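Local coordinates for protein aspartokinase (Synechocystis, PDB 3L76) that probably phosphorylates the beta-carboxyl group of aspartate with ATP, an early step toward lysine and threonine, and binds both end products at its ACT domains, at residues L3-F8 against S35-V40; D269-A274 against D321-A326; V329-A334 against A347-E352. All blocks are in the same frame, centred on the assembly; numbering follows the deposited sequence. Where two conformers were deposited one is given.

Contact 1 of 3, residues L3-F8 against S35-V40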
ATOM      1  N   LEU A   3      15.725 -26.569  -0.872  1.00 66.24           N
ATOM      2  CA  LEU A   3      15.418 -25.172  -0.527  1.00 60.71           C
ATOM      3  C   LEU A   3      15.821 -24.172  -1.609  1.00 73.52           C
ATOM      4  O   LEU A   3      17.005 -23.869  -1.787  1.00 81.35           O
ATOM      5  CB  LEU A   3      16.056 -24.778   0.801  1.00 47.41           C
ATOM      6  CG  LEU A   3      15.690 -23.383   1.311  1.00 65.24           C
ATOM      7  CD1 LEU A   3      14.179 -23.225   1.363  1.00 55.65           C
ATOM      8  CD2 LEU A   3      16.313 -23.105   2.674  1.00 53.12           C
ATOM      9  N   ILE A   4      14.817 -23.647  -2.304  1.00 62.08           N
ATOM     10  CA  ILE A   4      15.021 -22.776  -3.452  1.00 56.22           C
ATOM     11  C   ILE A   4      14.344 -21.429  -3.230  1.00 65.61           C
ATOM     12  O   ILE A   4      13.158 -21.379  -2.909  1.00 74.66           O
ATOM     13  CB  ILE A   4      14.404 -23.405  -4.719  1.00 61.25           C
ATOM     14  CG1 ILE A   4      14.976 -24.797  -4.974  1.00 56.63           C
ATOM     15  CG2 ILE A   4      14.607 -22.517  -5.928  1.00 47.17           C
ATOM     16  CD1 ILE A   4      14.283 -25.530  -6.101  1.00 58.33           C
ATOM     17  N   VAL A   5      15.090 -20.338  -3.399  1.00 62.62           N
ATOM     18  CA  VAL A   5      14.482 -19.015  -3.418  1.00 53.32           C
ATOM     19  C   VAL A   5      14.270 -18.593  -4.863  1.00 65.61           C
ATOM     20  O   VAL A   5      15.225 -18.527  -5.634  1.00 71.19           O
ATOM     21  CB  VAL A   5      15.362 -17.963  -2.746  1.00 53.16           C
ATOM     22  CG1 VAL A   5      14.660 -16.595  -2.766  1.00 46.00           C
ATOM     23  CG2 VAL A   5      15.734 -18.377  -1.318  1.00 30.97           C
ATOM     24  N   GLN A   6      13.023 -18.321  -5.236  1.00 65.79           N
ATOM     25  CA  GLN A   6      12.722 -17.828  -6.579  1.00 57.78           C
ATOM     26  C   GLN A   6      12.255 -16.371  -6.545  1.00 59.52           C
ATOM     27  O   GLN A   6      11.599 -15.940  -5.600  1.00 64.00           O
ATOM     28  CB  GLN A   6      11.665 -18.697  -7.263  1.00 57.95           C
ATOM     29  CG  GLN A   6      12.033 -20.170  -7.396  1.00 64.91           C
ATOM     30  CD  GLN A   6      10.986 -20.963  -8.165  1.00 74.85           C
ATOM     31  OE1 GLN A   6       9.898 -20.463  -8.458  1.00 82.82           O
ATOM     32  NE2 GLN A   6      11.313 -22.206  -8.493  1.00 78.75           N
ATOM     33  N   LYS A   7      12.613 -15.610  -7.573  1.00 58.87           N
ATOM     34  CA  LYS A   7      12.159 -14.229  -7.693  1.00 59.60           C
ATOM     35  C   LYS A   7      11.578 -14.023  -9.075  1.00 55.76           C
ATOM     36  O   LYS A   7      12.085 -14.565 -10.051  1.00 63.98           O
ATOM     37  CB  LYS A   7      13.288 -13.223  -7.425  1.00 35.87           C
ATOM     38  CG  LYS A   7      13.648 -12.357  -8.629  1.00 69.93           C
ATOM     39  CD  LYS A   7      13.135 -10.915  -8.518  1.00 49.90           C
ATOM     40  CE  LYS A   7      13.443 -10.153  -9.808  1.00 60.76           C
ATOM     41  NZ  LYS A   7      13.179  -8.689  -9.748  1.00 74.46           N
ATOM     42  N   PHE A   8      10.497 -13.253  -9.140  1.00 61.03           N
ATOM     43  CA  PHE A   8       9.815 -12.974 -10.395  1.00 63.01           C
ATOM     44  C   PHE A   8       9.654 -11.478 -10.573  1.00 72.09           C
ATOM     45  O   PHE A   8       9.115 -10.793  -9.701  1.00 71.03           O
ATOM     46  CB  PHE A   8       8.447 -13.653 -10.422  1.00 54.24           C
ATOM     47  CG  PHE A   8       8.515 -15.157 -10.437  1.00 63.49           C
ATOM     48  CD1 PHE A   8       8.532 -15.878  -9.251  1.00 61.66           C
ATOM     49  CD2 PHE A   8       8.567 -15.850 -11.637  1.00 68.04           C
ATOM     50  CE1 PHE A   8       8.587 -17.271  -9.264  1.00 63.20           C
ATOM     51  CE2 PHE A   8       8.631 -17.240 -11.660  1.00 55.57           C
ATOM     52  CZ  PHE A   8       8.638 -17.953 -10.478  1.00 50.77           C
ATOM     53  N   SER A  35      11.267 -27.008  -1.208  1.00 62.34           N
ATOM     54  CA  SER A  35      10.653 -25.947  -0.429  1.00 63.02           C
ATOM     55  C   SER A  35      10.933 -24.605  -1.107  1.00 74.39           C
ATOM     56  O   SER A  35      12.056 -24.343  -1.544  1.00 65.74           O
ATOM     57  CB  SER A  35      11.215 -25.954   0.985  1.00 56.38           C
ATOM     58  OG  SER A  35      11.029 -27.224   1.579  1.00 87.88           O
ATOM     59  N   LEU A  36       9.912 -23.757  -1.199  1.00 68.17           N
ATOM     60  CA  LEU A  36      10.024 -22.538  -1.988  1.00 61.70           C
ATOM     61  C   LEU A  36       9.744 -21.247  -1.231  1.00 67.14           C
ATOM     62  O   LEU A  36       8.694 -21.108  -0.606  1.00 57.29           O
ATOM     63  CB  LEU A  36       9.121 -22.614  -3.219  1.00 55.82           C
ATOM     64  CG  LEU A  36       9.817 -23.151  -4.468  1.00 71.78           C
ATOM     65  CD1 LEU A  36      10.122 -24.628  -4.296  1.00 76.73           C
ATOM     66  CD2 LEU A  36       8.953 -22.920  -5.689  1.00 79.62           C
ATOM     67  N   VAL A  37      10.699 -20.313  -1.303  1.00 62.27           N
ATOM     68  CA  VAL A  37      10.490 -18.933  -0.878  1.00 39.76           C
ATOM     69  C   VAL A  37      10.456 -18.046  -2.116  1.00 64.02           C
ATOM     70  O   VAL A  37      11.401 -18.031  -2.904  1.00 70.64           O
ATOM     71  CB  VAL A  37      11.599 -18.444   0.058  1.00 50.91           C
ATOM     72  CG1 VAL A  37      11.443 -16.953   0.327  1.00 43.15           C
ATOM     73  CG2 VAL A  37      11.574 -19.236   1.361  1.00 48.31           C
ATOM     74  N   VAL A  38       9.360 -17.314  -2.289  1.00 65.40           N
ATOM     75  CA  VAL A  38       9.175 -16.512  -3.488  1.00 43.58           C
ATOM     76  C   VAL A  38       9.181 -15.009  -3.220  1.00 63.47           C
ATOM     77  O   VAL A  38       8.485 -14.514  -2.331  1.00 69.88           O
ATOM     78  CB  VAL A  38       7.885 -16.891  -4.231  1.00 49.80           C
ATOM     79  CG1 VAL A  38       7.693 -16.003  -5.443  1.00 68.08           C
ATOM     80  CG2 VAL A  38       7.933 -18.334  -4.654  1.00 48.99           C
ATOM     81  N   VAL A  39       9.990 -14.300  -4.002  1.00 63.79           N
ATOM     82  CA  VAL A  39      10.023 -12.848  -4.008  1.00 41.00           C
ATOM     83  C   VAL A  39       9.353 -12.376  -5.293  1.00 55.17           C
ATOM     84  O   VAL A  39       9.597 -12.917  -6.367  1.00 51.28           O
ATOM     85  CB  VAL A  39      11.464 -12.314  -4.010  1.00 51.09           C
ATOM     86  CG1 VAL A  39      11.453 -10.813  -4.220  1.00 35.39           C
ATOM     87  CG2 VAL A  39      12.209 -12.686  -2.719  1.00 40.41           C
ATOM     88  N   VAL A  40       8.494 -11.375  -5.192  1.00 51.43           N
ATOM     89  CA  VAL A  40       7.783 -10.902  -6.367  1.00 55.00           C
ATOM     90  C   VAL A  40       7.905  -9.398  -6.448  1.00 56.14           C
ATOM     91  O   VAL A  40       7.885  -8.712  -5.424  1.00 73.33           O
ATOM     92  CB  VAL A  40       6.275 -11.284  -6.320  1.00 65.04           C
ATOM     93  CG1 VAL A  40       5.620 -11.052  -7.663  1.00 56.47           C
ATOM     94  CG2 VAL A  40       6.102 -12.734  -5.903  1.00 72.42           C
TER
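L36 and Q6 meet on one face of the sheet although their positions are two residues apart in register. L36 CD2 lies over the face of the Q6 carboxamide, 3.7 Å from NE2 and about as far from CD and OE1, so it sits over the middle of the group. Two residues further on, the phenyl of F8 turns its edge to the neighbouring strand. V38 CG1 comes in near the ring plane, 3.9 Å from F8 CD1, and the carbonyl oxygen of V39 also lies at that edge. With CG of F8 opposite its own carbonyl carbon (chi1 -66°), the ring stays beside its backbone N, which donates to V39 O at 2.9 Å. On the other face of the sheet the packing runs straight across: K7 CB stands 4.0 Å from V39 CB, and V5 CG2 is 4.4 Å from V37 CB. Between these two layers of side chains five hydrogen bonds join the backbones, alternating in direction from I4 N to S35 O (2.9 Å, nearly straight at 177°) up to F8 N. The axes diverge by only 20°. This is the first beta-alpha-beta unit of the amino acid kinase fold. Helix 16-31, the connection between the strands, covers the face carrying L36, Q6 and F8 through I26, T29 and V22, while helix 154-166 packs on V5, K7 and V37. Strand 170-175 flanks 3-8 on its other side, and its Y174 stacks on the F8 ring.

Contact 2 of 3, residues D269-A274 against D321-A326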
ATOM      1  N   ASP A 269      53.448  -7.219  -5.676  1.00 26.42           N
ATOM      2  CA  ASP A 269      54.224  -7.917  -6.682  1.00 38.04           C
ATOM      3  C   ASP A 269      53.935  -7.295  -8.047  1.00 48.38           C
ATOM      4  O   ASP A 269      53.245  -7.876  -8.890  1.00 36.19           O
ATOM      5  CB  ASP A 269      53.886  -9.407  -6.657  1.00 38.89           C
ATOM      6  CG  ASP A 269      54.804 -10.231  -7.529  1.00 51.14           C
ATOM      7  OD1 ASP A 269      55.849  -9.708  -7.977  1.00 55.56           O
ATOM      8  OD2 ASP A 269      54.461 -11.401  -7.769  1.00 44.01           O
ATOM      9  N   GLN A 270      54.464  -6.088  -8.236  1.00 33.95           N
ATOM     10  CA  GLN A 270      54.190  -5.274  -9.418  1.00 40.28           C
ATOM     11  C   GLN A 270      55.457  -4.531  -9.837  1.00 29.30           C
ATOM     12  O   GLN A 270      56.243  -4.111  -8.995  1.00 42.46           O
ATOM     13  CB  GLN A 270      53.065  -4.255  -9.128  1.00 21.53           C
ATOM     14  CG  GLN A 270      51.694  -4.861  -8.882  1.00 25.40           C
ATOM     15  CD  GLN A 270      50.840  -4.972 -10.145  1.00 34.96           C
ATOM     16  OE1 GLN A 270      50.931  -4.139 -11.050  1.00 29.35           O
ATOM     17  NE2 GLN A 270      49.990  -5.997 -10.199  1.00 30.18           N
ATOM     18  N   ALA A 271      55.640  -4.381 -11.141  1.00 36.69           N
ATOM     19  CA  ALA A 271      56.729  -3.578 -11.702  1.00 38.71           C
ATOM     20  C   ALA A 271      56.289  -3.015 -13.054  1.00 37.64           C
ATOM     21  O   ALA A 271      55.649  -3.705 -13.854  1.00 39.70           O
ATOM     22  CB  ALA A 271      58.008  -4.403 -11.850  1.00 35.06           C
ATOM     23  N   LYS A 272      56.632  -1.759 -13.301  1.00 26.54           N
ATOM     24  CA  LYS A 272      56.188  -1.071 -14.507  1.00 33.18           C
ATOM     25  C   LYS A 272      57.224  -1.098 -15.644  1.00 53.37           C
ATOM     26  O   LYS A 272      58.422  -0.829 -15.449  1.00 39.66           O
ATOM     27  CB  LYS A 272      55.801   0.382 -14.183  1.00 25.21           C
ATOM     28  CG  LYS A 272      55.270   1.172 -15.379  1.00 29.77           C
ATOM     29  CD  LYS A 272      55.284   2.665 -15.125  1.00 22.71           C
ATOM     30  CE  LYS A 272      56.696   3.214 -15.111  1.00 34.58           C
ATOM     31  NZ  LYS A 272      56.747   4.708 -14.994  1.00 31.62           N
ATOM     32  N   VAL A 273      56.743  -1.445 -16.832  1.00 31.98           N
ATOM     33  CA  VAL A 273      57.438  -1.133 -18.057  1.00 40.56           C
ATOM     34  C   VAL A 273      56.596  -0.133 -18.856  1.00 44.32           C
ATOM     35  O   VAL A 273      55.406  -0.329 -19.049  1.00 47.42           O
ATOM     36  CB  VAL A 273      57.681  -2.380 -18.924  1.00 48.29           C
ATOM     37  CG1 VAL A 273      58.448  -1.993 -20.149  1.00 40.36           C
ATOM     38  CG2 VAL A 273      58.435  -3.457 -18.143  1.00 33.90           C
ATOM     39  N   ALA A 274      57.213   0.946 -19.317  1.00 49.98           N
ATOM     40  CA  ALA A 274      56.515   1.882 -20.186  1.00 31.89           C
ATOM     41  C   ALA A 274      57.315   2.126 -21.468  1.00 40.49           C
ATOM     42  O   ALA A 274      58.543   2.278 -21.436  1.00 45.42           O
ATOM     43  CB  ALA A 274      56.244   3.205 -19.444  1.00 27.93           C
ATOM     44  N   ASP A 321      59.579 -10.339 -10.661  1.00 37.95           N
ATOM     45  CA  ASP A 321      60.590 -11.268 -11.152  0.57 50.92           C
ATOM     46  C   ASP A 321      60.641 -11.329 -12.671  1.00 64.53           C
ATOM     47  O   ASP A 321      61.593 -11.863 -13.261  1.00 61.20           O
ATOM     48  CB  ASP A 321      60.321 -12.672 -10.603  0.57 59.95           C
ATOM     49  CG  ASP A 321      60.729 -12.820  -9.152  0.57 50.20           C
ATOM     50  OD1 ASP A 321      61.554 -12.013  -8.677  0.57 38.20           O
ATOM     51  OD2 ASP A 321      60.231 -13.749  -8.489  0.57 30.07           O
ATOM     52  N   LEU A 322      59.597 -10.808 -13.295  1.00 48.23           N
ATOM     53  CA  LEU A 322      59.494 -10.802 -14.747  1.00 46.48           C
ATOM     54  C   LEU A 322      59.902  -9.466 -15.365  1.00 37.45           C
ATOM     55  O   LEU A 322      60.002  -9.351 -16.580  1.00 55.65           O
ATOM     56  CB  LEU A 322      58.065 -11.151 -15.156  1.00 44.22           C
ATOM     57  CG  LEU A 322      57.958 -12.409 -16.005  1.00 60.20           C
ATOM     58  CD1 LEU A 322      59.107 -13.335 -15.711  1.00 42.50           C
ATOM     59  CD2 LEU A 322      56.669 -13.085 -15.709  1.00 24.97           C
ATOM     60  N   LEU A 323      60.122  -8.456 -14.526  1.00 28.14           N
ATOM     61  CA  LEU A 323      60.449  -7.115 -15.017  1.00 37.37           C
ATOM     62  C   LEU A 323      61.648  -7.103 -15.969  1.00 62.26           C
ATOM     63  O   LEU A 323      61.609  -6.487 -17.033  1.00 59.73           O
ATOM     64  CB  LEU A 323      60.752  -6.177 -13.858  1.00 28.34           C
ATOM     65  CG  LEU A 323      61.253  -4.830 -14.370  1.00 43.10           C
ATOM     66  CD1 LEU A 323      60.147  -4.176 -15.173  1.00 35.59           C
ATOM     67  CD2 LEU A 323      61.706  -3.934 -13.233  1.00 34.47           C
ATOM     68  N   ASN A 324      62.728  -7.764 -15.564  1.00 57.46           N
ATOM     69  CA  ASN A 324      63.918  -7.852 -16.402  1.00 64.63           C
ATOM     70  C   ASN A 324      63.620  -8.471 -17.764  1.00 55.08           C
ATOM     71  O   ASN A 324      63.975  -7.914 -18.797  1.00 51.86           O
ATOM     72  CB  ASN A 324      65.036  -8.622 -15.688  1.00 61.11           C
ATOM     73  CG  ASN A 324      65.720  -7.791 -14.615  1.00 65.01           C
ATOM     74  OD1 ASN A 324      65.506  -6.580 -14.514  1.00 73.55           O
ATOM     75  ND2 ASN A 324      66.547  -8.436 -13.812  1.00 66.96           N
ATOM     76  N   THR A 325      62.972  -9.630 -17.768  1.00 57.05           N
ATOM     77  CA  THR A 325      62.567 -10.238 -19.027  1.00 34.27           C
ATOM     78  C   THR A 325      61.744  -9.247 -19.823  1.00 52.23           C
ATOM     79  O   THR A 325      62.006  -9.007 -20.996  1.00 56.92           O
ATOM     80  CB  THR A 325      61.689 -11.456 -18.812  1.00 46.92           C
ATOM     81  OG1 THR A 325      62.417 -12.454 -18.085  1.00 74.85           O
ATOM     82  CG2 THR A 325      61.253 -12.012 -20.151  1.00 35.81           C
ATOM     83  N   ALA A 326      60.742  -8.670 -19.165  1.00 37.20           N
ATOM     84  CA  ALA A 326      59.789  -7.795 -19.829  1.00 46.88           C
ATOM     85  C   ALA A 326      60.451  -6.550 -20.442  1.00 54.26           C
ATOM     86  O   ALA A 326      60.077  -6.115 -21.533  1.00 60.22           O
ATOM     87  CB  ALA A 326      58.673  -7.407 -18.859  1.00 36.30           C
TER
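L323 carries nearly all of the close packing between strand residues A271 and V273 and the beginning of the helix. Its CB meets A271 CB at 3.8 Å. Both L323 methyls, CD1 and CD2, stay about 4.0 Å from A271 CB, and CD1 also comes obliquely against V273 CG2 at 3.5 Å and lies 3.8 Å from K272 O. CG stands opposite the backbone N (chi1 173°), carrying the branched end over A271 and, through CD1, on to V273. One turn further along, A326 CB adds a second apolar touch, 4.0 Å from V273 CG2. The pairing joins the first strand and the second helix of an ACT domain, whose beta-alpha-beta-beta-alpha-beta order sets both helices on one face of an antiparallel sheet. An alanine in place of L323 would probably keep the touch on A271 CB but leave V273 CG2 without its nearest neighbour across the contact, and open a gap where CD1 and CD2 lay. No hydrogen bond crosses the contact. Its other side is looser: D321 and N324 are exposed, and N324 turns from the strand. K272 and Q270 leave the strand away from the helix and are buried, K272 NZ bonded to Q480 and the Q270 carboxamide to D300, T317 and D267.

Contact 3 of 3, residues V329-A334 against A347-E352; sequences VTSAIA and AEIIVE
A334 and A347 set their methyls against each other's carbonyls, the flat groups of this contact. The carbonyl oxygen of A347 lies 3.6 Å from A334 CB, and that of A334 lies 3.9 Å from A347 CB; each methyl stands above the plane of the other residue's carbonyl, on the oxygen side, and not at its edge. The two CB atoms of A334 and A347 are 4.2 Å apart. The motif is the second helix of an ACT domain laid on its last strand, just where that strand opens with a G1 beta bulge: A347, with positive phi, and E348 both face L276. Past the bulge, I349 is the chief wedge. In the conformer described, one of two deposited, CG1 stands opposite the carbonyl carbon (chi1 -59°) and the side chain reaches the helix among T330, S331 and A334. There CG1 touches T330 CG2 at 3.7 Å, the two side chains lying at a slant to each other. CD1 ends against S331 CA and A334 CB. S331 OG lies 4.1 Å from I349 CB, while its weak hydrogen bond is to E327 O in its own helix. L275 of strand 271-279 backs both T330 and I349. The hydroxyl of T330 is turned back to its own helix, where OG1 is hydrogen-bonded to A326 O.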
ATOM      1  N   VAL A 329      62.639  -7.608 -23.706  1.00 46.23           N
ATOM      2  CA  VAL A 329      61.786  -7.861 -24.866  1.00 45.78           C
ATOM      3  C   VAL A 329      61.232  -6.565 -25.432  1.00 62.45           C
ATOM      4  O   VAL A 329      61.226  -6.355 -26.647  1.00 50.80           O
ATOM      5  CB  VAL A 329      60.591  -8.755 -24.514  1.00 52.22           C
ATOM      6  CG1 VAL A 329      59.801  -9.062 -25.775  1.00 41.96           C
ATOM      7  CG2 VAL A 329      61.064 -10.032 -23.838  1.00 66.58           C
ATOM      8  N   THR A 330      60.747  -5.705 -24.543  1.00 58.03           N
ATOM      9  CA  THR A 330      60.241  -4.401 -24.940  1.00 34.21           C
ATOM     10  C   THR A 330      61.345  -3.580 -25.610  1.00 48.37           C
ATOM     11  O   THR A 330      61.124  -2.980 -26.663  1.00 48.35           O
ATOM     12  CB  THR A 330      59.618  -3.637 -23.736  1.00 47.90           C
ATOM     13  OG1 THR A 330      58.564  -4.425 -23.151  1.00 37.52           O
ATOM     14  CG2 THR A 330      59.048  -2.287 -24.179  1.00 30.49           C
ATOM     15  N   SER A 331      62.537  -3.576 -25.015  1.00 59.39           N
ATOM     16  CA  SER A 331      63.673  -2.855 -25.588  1.00 60.14           C
ATOM     17  C   SER A 331      63.998  -3.308 -27.004  1.00 61.39           C
ATOM     18  O   SER A 331      64.578  -2.545 -27.784  1.00 55.62           O
ATOM     19  CB  SER A 331      64.919  -2.974 -24.706  1.00 58.39           C
ATOM     20  OG  SER A 331      64.835  -2.110 -23.582  1.00 80.56           O
ATOM     21  N   ALA A 332      63.602  -4.532 -27.339  1.00 46.28           N
ATOM     22  CA  ALA A 332      63.943  -5.097 -28.640  1.00 52.99           C
ATOM     23  C   ALA A 332      62.886  -4.837 -29.719  1.00 48.87           C
ATOM     24  O   ALA A 332      63.208  -4.685 -30.893  1.00 72.48           O
ATOM     25  CB  ALA A 332      64.233  -6.584 -28.507  1.00 39.62           C
ATOM     26  N   ILE A 333      61.624  -4.794 -29.320  1.00 55.91           N
ATOM     27  CA  ILE A 333      60.553  -4.446 -30.244  1.00 70.84           C
ATOM     28  C   ILE A 333      60.606  -2.960 -30.615  1.00 80.12           C
ATOM     29  O   ILE A 333      60.364  -2.580 -31.762  1.00 62.30           O
ATOM     30  CB  ILE A 333      59.179  -4.714 -29.628  1.00 72.67           C
ATOM     31  CG1 ILE A 333      59.145  -6.096 -28.976  1.00 96.34           C
ATOM     32  CG2 ILE A 333      58.097  -4.572 -30.681  1.00 64.46           C
ATOM     33  CD1 ILE A 333      57.939  -6.306 -28.098  1.00 96.24           C
ATOM     34  N   ALA A 334      60.929  -2.127 -29.631  1.00 53.50           N
ATOM     35  CA  ALA A 334      60.889  -0.674 -29.783  1.00 60.46           C
ATOM     36  C   ALA A 334      61.453  -0.109 -31.101  1.00 62.64           C
ATOM     37  O   ALA A 334      60.769   0.646 -31.786  1.00 53.77           O
ATOM     38  CB  ALA A 334      61.542   0.022 -28.566  1.00 38.05           C
ATOM     39  N   ALA A 347      59.955   6.029 -29.113  1.00 54.44           N
ATOM     40  CA  ALA A 347      59.833   4.705 -28.522  1.00 38.13           C
ATOM     41  C   ALA A 347      60.989   4.358 -27.574  1.00 49.85           C
ATOM     42  O   ALA A 347      61.813   3.505 -27.881  1.00 50.52           O
ATOM     43  CB  ALA A 347      59.727   3.677 -29.625  1.00 28.54           C
ATOM     44  N   GLU A 348      61.036   5.024 -26.427  1.00 39.45           N
ATOM     45  CA  GLU A 348      62.084   4.851 -25.426  1.00 47.96           C
ATOM     46  C   GLU A 348      61.481   4.091 -24.251  1.00 52.96           C
ATOM     47  O   GLU A 348      60.312   4.288 -23.918  1.00 49.96           O
ATOM     48  CB  GLU A 348      62.607   6.226 -24.999  1.00 46.40           C
ATOM     49  CG  GLU A 348      63.247   6.305 -23.620  1.00 78.68           C
ATOM     50  CD  GLU A 348      63.300   7.732 -23.086  1.00 87.82           C
ATOM     51  OE1 GLU A 348      63.909   7.936 -22.012  1.00 55.34           O
ATOM     52  OE2 GLU A 348      62.727   8.639 -23.737  1.00 92.61           O
ATOM     53  N   ILE A 349      62.264   3.216 -23.632  1.00 44.58           N
ATOM     54  CA  ILE A 349      61.748   2.352 -22.583  0.63 30.25           C
ATOM     55  C   ILE A 349      62.179   2.817 -21.187  1.00 48.78           C
ATOM     56  O   ILE A 349      63.334   3.200 -20.984  1.00 49.19           O
ATOM     57  CB  ILE A 349      62.152   0.885 -22.835  0.63 37.34           C
ATOM     58  CG1 ILE A 349      61.620   0.423 -24.193  0.63 30.88           C
ATOM     59  CG2 ILE A 349      61.646  -0.027 -21.727  0.63 44.49           C
ATOM     60  CD1 ILE A 349      62.440   0.939 -25.374  0.63 53.20           C
ATOM     61  N   ILE A 350      61.233   2.804 -20.239  1.00 38.77           N
ATOM     62  CA  ILE A 350      61.550   3.062 -18.838  1.00 28.77           C
ATOM     63  C   ILE A 350      60.939   1.968 -17.990  1.00 51.57           C
ATOM     64  O   ILE A 350      60.084   1.208 -18.452  1.00 48.01           O
ATOM     65  CB  ILE A 350      61.087   4.441 -18.349  1.00 29.76           C
ATOM     66  CG1 ILE A 350      59.558   4.463 -18.189  1.00 37.26           C
ATOM     67  CG2 ILE A 350      61.627   5.537 -19.269  1.00 16.89           C
ATOM     68  CD1 ILE A 350      58.953   5.848 -18.107  1.00 43.58           C
ATOM     69  N   VAL A 351      61.374   1.903 -16.742  1.00 40.93           N
ATOM     70  CA  VAL A 351      61.087   0.761 -15.907  1.00 26.53           C
ATOM     71  C   VAL A 351      61.007   1.294 -14.486  1.00 39.64           C
ATOM     72  O   VAL A 351      61.734   2.217 -14.138  1.00 36.37           O
ATOM     73  CB  VAL A 351      62.207  -0.296 -16.117  1.00 30.75           C
ATOM     74  CG1 VAL A 351      63.328  -0.111 -15.111  1.00 28.94           C
ATOM     75  CG2 VAL A 351      61.654  -1.662 -16.072  1.00 61.76           C
ATOM     76  N   GLU A 352      60.094   0.762 -13.677  1.00 48.95           N
ATOM     77  CA  GLU A 352      59.922   1.264 -12.312  1.00 24.18           C
ATOM     78  C   GLU A 352      59.610   0.115 -11.358  1.00 31.46           C
ATOM     79  O   GLU A 352      58.574  -0.536 -11.475  1.00 35.24           O
ATOM     80  CB  GLU A 352      58.822   2.324 -12.280  1.00 34.96           C
ATOM     81  CG  GLU A 352      58.719   3.104 -10.970  1.00 20.48           C
ATOM     82  CD  GLU A 352      57.475   3.945 -10.898  1.00 35.41           C
ATOM     83  OE1 GLU A 352      56.650   3.894 -11.840  1.00 39.56           O
ATOM     84  OE2 GLU A 352      57.317   4.650  -9.888  1.00 39.17           O
TER

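In the fold
Contacts 2 and 3 belong to one ACT domain and share helix 323-333, their centres 11 Å apart. The strands they use are neighbours in the sheet, where A274 O and I350 N, 3.0 Å apart, probably form a hydrogen bond; K272 and E352 add a weak, long ion pair. Helix 323-333 thus packs across two adjacent strands. Bound effectors lie near but not in touch: the side chain of A326 is about 11 Å from a lysine, that of A347 about 10 Å from a threonine. Contact 1 lies in the amino acid kinase domain on the opposite side of the chain's centre, its nearest atoms about 37 Å from contact 2 and about 45 Å from contact 3.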